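BH1974 protein (Bacillus halodurans, PDB 3ON5) probably acts as an accessory protein of the XdhC family, which is linked to the maturation of molybdenum-cofactor enzymes such as xanthine dehydrogenase. Local coordinates at residues E52-L57 / G66-G71; I23-T28 / R36-I41; G46-K51 / G113-L118. All blocks are in the same frame, centred on the assembly; numbering follows the deposited sequence.

Contact 1. Residues E52-L57 / G66-G71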
loop_
_atom_site.group_PDB
_atom_site.type_symbol
_atom_site.label_atom_id
_atom_site.label_comp_id
_atom_site.label_asym_id
_atom_site.label_seq_id
_atom_site.Cartn_x
_atom_site.Cartn_y
_atom_site.Cartn_z
ATOM N N GLU A 52 12.018 18.072 -24.963
ATOM C CA GLU A 52 13.381 17.588 -25.138
ATOM C C GLU A 52 14.218 18.070 -23.951
ATOM O O GLU A 52 14.162 19.255 -23.611
ATOM C CB GLU A 52 13.954 18.069 -26.489
ATOM C CG GLU A 52 15.386 17.627 -26.744
ATOM C CD GLU A 52 16.054 18.221 -27.968
ATOM O OE1 GLU A 52 15.552 18.002 -29.098
ATOM O OE2 GLU A 52 17.129 18.846 -27.796
ATOM N N GLY A 53 14.950 17.147 -23.324
ATOM C CA GLY A 53 15.783 17.437 -22.159
ATOM C C GLY A 53 15.256 16.810 -20.882
ATOM O O GLY A 53 15.970 16.766 -19.871
ATOM N N ALA A 54 13.995 16.326 -20.929
ATOM C CA ALA A 54 13.320 15.679 -19.818
ATOM C C ALA A 54 14.025 14.395 -19.454
ATOM O O ALA A 54 14.410 13.629 -20.338
ATOM C CB ALA A 54 11.880 15.409 -20.173
HETATM N N MSE A 55 14.216 14.176 -18.152
HETATM C CA MSE A 55 14.909 13.014 -17.627
HETATM C C MSE A 55 14.043 12.200 -16.693
HETATM O O MSE A 55 13.041 12.664 -16.138
HETATM C CB MSE A 55 16.175 13.422 -16.892
HETATM C CG MSE A 55 17.229 13.950 -17.789
HETATM SE SE MSE A 55 18.513 14.881 -16.728
HETATM C CE MSE A 55 19.382 15.857 -18.275
HETATM N N MSE A 56 14.496 10.980 -16.482
HETATM C CA MSE A 56 13.846 9.935 -15.736
HETATM C C MSE A 56 14.863 8.890 -15.293
HETATM O O MSE A 56 15.780 8.568 -16.062
HETATM C CB MSE A 56 12.803 9.324 -16.674
HETATM C CG MSE A 56 11.954 8.333 -16.040
HETATM SE SE MSE A 56 10.820 7.572 -17.376
HETATM C CE MSE A 56 9.915 6.442 -16.000
ATOM N N LEU A 57 14.693 8.336 -14.087
ATOM C CA LEU A 57 15.599 7.324 -13.572
ATOM C C LEU A 57 14.940 5.965 -13.484
ATOM O O LEU A 57 13.897 5.827 -12.869
ATOM C CB LEU A 57 16.117 7.725 -12.189
ATOM C CG LEU A 57 17.156 8.840 -12.153
ATOM C CD1 LEU A 57 17.347 9.357 -10.736
ATOM C CD2 LEU A 57 18.494 8.379 -12.732
ATOM N N GLY A 66 10.563 10.190 -11.989
ATOM C CA GLY A 66 10.132 11.023 -13.111
ATOM C C GLY A 66 9.266 10.240 -14.086
ATOM O O GLY A 66 9.012 9.041 -13.882
ATOM N N LEU A 67 8.746 10.927 -15.132
ATOM C CA LEU A 67 7.997 10.294 -16.237
ATOM C C LEU A 67 8.283 11.079 -17.516
ATOM O O LEU A 67 8.682 12.253 -17.456
ATOM C CB LEU A 67 6.469 10.100 -16.032
ATOM C CG LEU A 67 5.551 11.321 -16.020
ATOM C CD1 LEU A 67 4.157 10.969 -16.509
ATOM C CD2 LEU A 67 5.508 11.944 -14.662
ATOM N N LEU A 68 8.108 10.406 -18.665
ATOM C CA LEU A 68 8.380 10.967 -19.987
ATOM C C LEU A 68 7.100 10.950 -20.873
ATOM O O LEU A 68 6.919 11.831 -21.730
ATOM C CB LEU A 68 9.537 10.181 -20.659
ATOM C CG LEU A 68 10.893 10.098 -19.909
ATOM C CD1 LEU A 68 11.878 9.270 -20.671
ATOM C CD2 LEU A 68 11.497 11.472 -19.648
ATOM N N SER A 69 6.223 9.950 -20.652
ATOM C CA SER A 69 4.960 9.779 -21.368
ATOM C C SER A 69 3.803 9.602 -20.374
ATOM O O SER A 69 2.825 10.349 -20.439
ATOM C CB SER A 69 5.032 8.591 -22.330
ATOM O OG SER A 69 3.813 8.343 -23.019
ATOM N N GLY A 70 3.934 8.633 -19.467
ATOM C CA GLY A 70 2.901 8.297 -18.499
ATOM C C GLY A 70 1.994 7.191 -19.004
ATOM O O GLY A 70 1.031 6.815 -18.320
ATOM N N GLY A 71 2.309 6.684 -20.204
ATOM C CA GLY A 71 1.591 5.593 -20.852
ATOM C C GLY A 71 2.250 4.247 -20.615
ATOM O O GLY A 71 2.747 3.967 -19.513
#
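Leu68 lays its isobutyl group over the side chain of selenomethionine Met56, and the two cross obliquely. The branch carbon CG of Leu68 sits 3.6 Å from the Met56 selenium SE and 3.8 Å from Met56 CB, which puts the fork of the leucine against both CB and the selenium, while Met56 CG and CE face Gly66. One methyl, CD1, follows the selenium, while CD2 turns back toward the start of the strand and rests 4.0 Å from Ala54 CB. The small alanine suits this place because CD2 also has to pass over its backbone, reaching to 3.7 Å from Ala54 O.

Met56 leaves the strand with CG anti to the backbone N (chi1 -174°) and stays extended, which carries its end past Gly66: the terminal CE lies 3.5 Å from Gly66 O. Gly66 itself has a positive phi (104°), where any side chain would press on the preceding carbonyl, and glycine fits. Replacing Leu68 by an alanine is likely to leave a gap beside Met56 and Ala54, with the selenium losing its partner on that flank.

A single carboxylate oxygen of Glu74 accepts hydrogen bonds from the backbone N atoms of Leu68, Ser69 and Gly70, which fixes the loop. Leu68 also packs on Ile41 of the neighbouring strand. What results is a beta hairpin, strands 55-59 and 64-65, whose outgoing chain folds back across one face of the antiparallel sheet on its way to helix 73-87, in the XdhC and CoxI family region of the chain.

Contact 2. Residues I23-T28 / R36-I41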
loop_
_atom_site.group_PDB
_atom_site.type_symbol
_atom_site.label_atom_id
_atom_site.label_comp_id
_atom_site.label_asym_id
_atom_site.label_seq_id
_atom_site.Cartn_x
_atom_site.Cartn_y
_atom_site.Cartn_z
ATOM N N ILE A 23 18.017 19.252 -9.842
ATOM C CA ILE A 23 18.762 19.156 -8.568
ATOM C C ILE A 23 18.161 18.030 -7.670
ATOM O O ILE A 23 18.903 17.379 -6.944
ATOM C CB ILE A 23 18.833 20.530 -7.798
ATOM C CG1 ILE A 23 19.930 20.529 -6.685
ATOM C CG2 ILE A 23 17.467 21.021 -7.295
ATOM C CD1 ILE A 23 20.374 21.919 -6.080
ATOM N N GLU A 24 16.849 17.799 -7.744
ATOM C CA GLU A 24 16.172 16.760 -6.968
ATOM C C GLU A 24 16.469 15.379 -7.601
ATOM O O GLU A 24 16.629 14.401 -6.873
ATOM C CB GLU A 24 14.640 17.030 -6.868
ATOM C CG GLU A 24 14.211 18.421 -6.387
ATOM C CD GLU A 24 14.575 18.869 -4.978
ATOM O OE1 GLU A 24 15.782 18.902 -4.644
ATOM O OE2 GLU A 24 13.654 19.298 -4.247
ATOM N N LEU A 25 16.588 15.318 -8.949
ATOM C CA LEU A 25 16.909 14.085 -9.657
ATOM C C LEU A 25 18.346 13.682 -9.372
ATOM O O LEU A 25 18.600 12.525 -9.054
ATOM C CB LEU A 25 16.688 14.249 -11.155
ATOM C CG LEU A 25 16.361 12.956 -11.930
ATOM C CD1 LEU A 25 14.879 12.545 -11.754
ATOM C CD2 LEU A 25 16.615 13.150 -13.390
ATOM N N LEU A 26 19.277 14.646 -9.443
ATOM C CA LEU A 26 20.689 14.450 -9.136
ATOM C C LEU A 26 20.881 14.158 -7.647
ATOM O O LEU A 26 21.854 13.500 -7.278
ATOM C CB LEU A 26 21.531 15.673 -9.544
ATOM C CG LEU A 26 21.630 16.053 -11.013
ATOM C CD1 LEU A 26 22.510 17.245 -11.172
ATOM C CD2 LEU A 26 22.215 14.928 -11.861
ATOM N N GLU A 27 19.969 14.658 -6.792
ATOM C CA GLU A 27 19.996 14.426 -5.349
ATOM C C GLU A 27 19.759 12.948 -5.087
ATOM O O GLU A 27 20.477 12.367 -4.280
ATOM C CB GLU A 27 18.947 15.299 -4.621
ATOM C CG GLU A 27 19.097 15.354 -3.103
ATOM C CD GLU A 27 18.195 16.341 -2.377
ATOM O OE1 GLU A 27 18.060 17.494 -2.851
ATOM O OE2 GLU A 27 17.702 15.989 -1.280
ATOM N N THR A 28 18.786 12.341 -5.809
ATOM C CA THR A 28 18.354 10.941 -5.737
ATOM C C THR A 28 19.559 9.980 -6.001
ATOM O O THR A 28 19.635 8.931 -5.351
ATOM C CB THR A 28 17.205 10.726 -6.736
ATOM O OG1 THR A 28 16.149 11.626 -6.389
ATOM C CG2 THR A 28 16.659 9.304 -6.743
ATOM N N ARG A 36 21.295 2.011 -11.604
ATOM C CA ARG A 36 20.376 2.971 -12.216
ATOM C C ARG A 36 20.743 3.245 -13.655
ATOM O O ARG A 36 21.924 3.361 -13.986
ATOM C CB ARG A 36 20.321 4.306 -11.477
ATOM C CG ARG A 36 19.675 4.312 -10.132
ATOM C CD ARG A 36 19.623 5.744 -9.592
ATOM N NE ARG A 36 19.108 5.795 -8.222
ATOM C CZ ARG A 36 19.865 5.722 -7.129
ATOM N NH1 ARG A 36 21.187 5.631 -7.231
ATOM N NH2 ARG A 36 19.305 5.752 -5.926
ATOM N N VAL A 37 19.716 3.372 -14.510
ATOM C CA VAL A 37 19.834 3.760 -15.912
ATOM C C VAL A 37 19.096 5.077 -16.031
ATOM O O VAL A 37 18.019 5.254 -15.471
ATOM C CB VAL A 37 19.364 2.687 -16.911
ATOM C CG1 VAL A 37 19.365 3.212 -18.340
ATOM C CG2 VAL A 37 20.239 1.458 -16.808
HETATM N N MSE A 38 19.734 6.030 -16.659
HETATM C CA MSE A 38 19.174 7.339 -16.832
HETATM C C MSE A 38 18.600 7.457 -18.229
HETATM O O MSE A 38 19.310 7.170 -19.200
HETATM C CB MSE A 38 20.259 8.362 -16.582
HETATM C CG MSE A 38 19.751 9.752 -16.437
HETATM SE SE MSE A 38 21.295 10.911 -16.477
HETATM C CE MSE A 38 20.240 12.549 -15.878
ATOM N N ALA A 39 17.300 7.841 -18.331
ATOM C CA ALA A 39 16.607 8.063 -19.602
ATOM C C ALA A 39 16.466 9.540 -19.851
ATOM O O ALA A 39 16.026 10.259 -18.967
ATOM C CB ALA A 39 15.248 7.392 -19.608
ATOM N N THR A 40 16.874 10.004 -21.034
ATOM C CA THR A 40 16.803 11.416 -21.399
ATOM C C THR A 40 16.160 11.537 -22.777
ATOM O O THR A 40 16.557 10.830 -23.709
ATOM C CB THR A 40 18.209 12.055 -21.354
ATOM O OG1 THR A 40 18.809 11.781 -20.094
ATOM C CG2 THR A 40 18.192 13.558 -21.576
ATOM N N ILE A 41 15.168 12.437 -22.900
ATOM C CA ILE A 41 14.533 12.719 -24.187
ATOM C C ILE A 41 15.483 13.648 -24.942
ATOM O O ILE A 41 15.561 14.835 -24.617
ATOM C CB ILE A 41 13.094 13.290 -24.065
ATOM C CG1 ILE A 41 12.194 12.363 -23.260
ATOM C CG2 ILE A 41 12.519 13.481 -25.440
ATOM C CD1 ILE A 41 10.846 12.964 -22.980
#
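The guanidinium of Arg36 has the carbonyl oxygen of Thr28 over one face. Thr28 O stands 3.2 Å above the plane, displaced toward the rim at NH2; from there the angle is too poor for a hydrogen bond, and any attraction is probably a loose electrostatic one. The firm polar partner of the arginine is elsewhere: NE donates to Gln59 OE1, on the adjacent strand 55-59. With its chain extended from CG to NE, Arg36 is long enough to bring its flat end from the strand up to the helix.

Thr28 is tied down by its own helix. Its OG1 donates to Glu24 O over 2.9 Å, meeting the carbonyl at 148° and tilted 20° from its plane, and Thr28 N bonds to the same oxygen. Threonine suits the site since its short hydroxyl can fold back on the helix backbone.

Further along, the contact becomes apolar and loose. Leu25 CD2 comes to 4.4 Å from CE of selenomethionine Met38, whose CG is anti to the backbone N (chi1 -167°) and whose chain stays extended beyond it, which carries CE to the helix. Met55 of the neighbouring strand also packs on Leu25. Leu26 packs on Leu130 and Val133 of helix 124-139. The whole is a helix packed on one face of an antiparallel sheet, a two-layer alpha+beta arrangement in which helix 22-30 lies over the middle strand 36-46.

Contact 3. Residues G46-K51 / G113-L118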
loop_
_atom_site.group_PDB
_atom_site.type_symbol
_atom_site.label_atom_id
_atom_site.label_comp_id
_atom_site.label_asym_id
_atom_site.label_seq_id
_atom_site.Cartn_x
_atom_site.Cartn_y
_atom_site.Cartn_z
ATOM N N GLY A 46 6.814 16.268 -33.178
ATOM C CA GLY A 46 5.371 16.334 -32.959
ATOM C C GLY A 46 4.954 16.592 -31.531
ATOM O O GLY A 46 5.604 17.373 -30.829
ATOM N N SER A 47 3.858 15.934 -31.097
ATOM C CA SER A 47 3.272 16.084 -29.761
ATOM C C SER A 47 3.756 15.015 -28.790
ATOM O O SER A 47 3.782 13.830 -29.114
ATOM C CB SER A 47 1.750 16.035 -29.830
ATOM O OG SER A 47 1.214 17.233 -30.364
ATOM N N SER A 48 4.103 15.449 -27.570
ATOM C CA SER A 48 4.561 14.587 -26.472
ATOM C C SER A 48 4.300 15.246 -25.118
ATOM O O SER A 48 4.327 16.489 -25.029
ATOM C CB SER A 48 6.043 14.258 -26.615
ATOM O OG SER A 48 6.836 15.432 -26.631
ATOM N N TYR A 49 4.066 14.403 -24.060
ATOM C CA TYR A 49 3.811 14.892 -22.701
ATOM C C TYR A 49 4.978 15.730 -22.229
ATOM O O TYR A 49 4.747 16.812 -21.687
ATOM C CB TYR A 49 3.527 13.763 -21.694
ATOM C CG TYR A 49 3.175 14.277 -20.307
ATOM C CD1 TYR A 49 1.970 14.937 -20.070
ATOM C CD2 TYR A 49 4.023 14.060 -19.219
ATOM C CE1 TYR A 49 1.634 15.400 -18.799
ATOM C CE2 TYR A 49 3.696 14.525 -17.941
ATOM C CZ TYR A 49 2.500 15.194 -17.741
ATOM O OH TYR A 49 2.127 15.643 -16.502
ATOM N N ARG A 50 6.223 15.258 -22.449
ATOM C CA ARG A 50 7.404 15.996 -22.016
ATOM C C ARG A 50 8.171 16.556 -23.225
ATOM O O ARG A 50 8.036 16.064 -24.349
ATOM C CB ARG A 50 8.329 15.112 -21.150
ATOM C CG ARG A 50 7.723 14.543 -19.850
ATOM C CD ARG A 50 7.336 15.555 -18.777
ATOM N NE ARG A 50 8.462 16.370 -18.309
ATOM C CZ ARG A 50 9.298 16.021 -17.336
ATOM N NH1 ARG A 50 9.169 14.845 -16.731
ATOM N NH2 ARG A 50 10.281 16.833 -16.978
ATOM N N LYS A 51 8.968 17.591 -22.968
ATOM C CA LYS A 51 9.815 18.281 -23.926
ATOM C C LYS A 51 11.207 17.630 -24.000
ATOM O O LYS A 51 11.528 16.725 -23.229
ATOM C CB LYS A 51 9.934 19.767 -23.544
ATOM N N GLY A 113 3.126 11.977 -31.934
ATOM C CA GLY A 113 4.525 12.346 -31.806
ATOM C C GLY A 113 5.460 11.161 -31.795
ATOM O O GLY A 113 5.034 10.019 -31.611
ATOM N N THR A 114 6.744 11.439 -32.013
ATOM C CA THR A 114 7.824 10.476 -32.063
ATOM C C THR A 114 8.940 10.995 -31.167
ATOM O O THR A 114 9.433 12.112 -31.374
ATOM C CB THR A 114 8.245 10.259 -33.514
ATOM O OG1 THR A 114 7.103 9.833 -34.273
ATOM C CG2 THR A 114 9.362 9.244 -33.645
ATOM N N ILE A 115 9.307 10.209 -30.136
ATOM C CA ILE A 115 10.358 10.625 -29.208
ATOM C C ILE A 115 11.556 9.671 -29.298
ATOM O O ILE A 115 11.395 8.465 -29.513
ATOM C CB ILE A 115 9.894 10.777 -27.720
ATOM C CG1 ILE A 115 9.486 9.438 -27.048
ATOM C CG2 ILE A 115 8.830 11.874 -27.577
ATOM C CD1 ILE A 115 9.187 9.529 -25.534
ATOM N N SER A 116 12.758 10.252 -29.120
ATOM C CA SER A 116 14.056 9.585 -29.064
ATOM C C SER A 116 14.572 9.644 -27.602
ATOM O O SER A 116 14.863 10.732 -27.057
ATOM C CB SER A 116 15.032 10.222 -30.052
ATOM O OG SER A 116 14.490 10.337 -31.362
ATOM N N VAL A 117 14.611 8.478 -26.952
ATOM C CA VAL A 117 15.046 8.349 -25.562
ATOM C C VAL A 117 16.456 7.768 -25.537
ATOM O O VAL A 117 16.689 6.721 -26.147
ATOM C CB VAL A 117 14.050 7.471 -24.738
ATOM C CG1 VAL A 117 14.447 7.404 -23.263
ATOM C CG2 VAL A 117 12.611 7.966 -24.888
ATOM N N LEU A 118 17.395 8.451 -24.854
ATOM C CA LEU A 118 18.767 7.969 -24.686
ATOM C C LEU A 118 18.929 7.372 -23.282
ATOM O O LEU A 118 18.790 8.087 -22.278
ATOM C CB LEU A 118 19.810 9.074 -24.940
ATOM C CG LEU A 118 21.290 8.753 -24.587
ATOM C CD1 LEU A 118 21.898 7.718 -25.533
ATOM C CD2 LEU A 118 22.119 9.986 -24.636
#
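Gly113 meets Gly46 where two antiparallel strands of the sheet, 36-46 and 113-121, come near the end of their pairing, and the chain beyond Gly46 peels off into the loop leading to strand 55-59. The two glycines form an antiparallel non-hydrogen-bonded pair with their CA atoms 4.2 Å apart; backbone bonds of Ser47 with Asn112 and of Thr114 with Glu45 flank it. A CB on Gly113 would collide with the carbonyl oxygen of Ser47, which explains glycine here. Its CA-H points at that oxygen instead, Gly113 CA to Ser47 O measuring 3.2 Å with 148° at the hydrogen. Gly46 has the positive phi that glycine tolerates.

Thr114 points away from the loop; its side chain packs on Val94 of the outer strand 91-96, and its hydroxyl makes a weak hydrogen bond to Asp96.

Ile115 brings the chain back to the contact. Its CG2 methyl, anti to the carbonyl carbon, reaches across to 3.8 Å from Ser48 CB, while the buried isoleucine also packs on Val44 and Tyr95 of the strands beside it. A beta-branched residue suits an extended strand, and here one branch is spent on the loop.

Farther along, Val117 rests on Leu68 and Ala39, and the loop has by then moved off. Tyr49 of that loop sets its ring edge-to-face against His271 of the second subunit, so the loop borders a subunit interface.

Ser48 suits its place because it can offer carbon to Ile115 and oxygen to its own chain: with OG between the backbone N and the carbonyl carbon (chi1 59°), Ser48 OG donates to Arg50 O over 2.7 Å.

All three contacts reach the same five-stranded antiparallel sheet. Contacts 1 and 2 are buried and about 10 Å apart between centres, on opposite faces: the 66-71 loop covers one, helix 22-30 the other, and the backbones of strands 36-46 and 55-59 bond between them. Contact 3, partly buried, lies farther from the centre of the chain, at the strand ends. Chemistry follows place: contact 1 is mainly apolar side chains, contact 2 adds an arginine-carbonyl approach to sparse packing, and contact 3 is largely backbone at glycines. Contacts 1 and 3 meet where Tyr49 packs on Leu67, and both touch the second subunit.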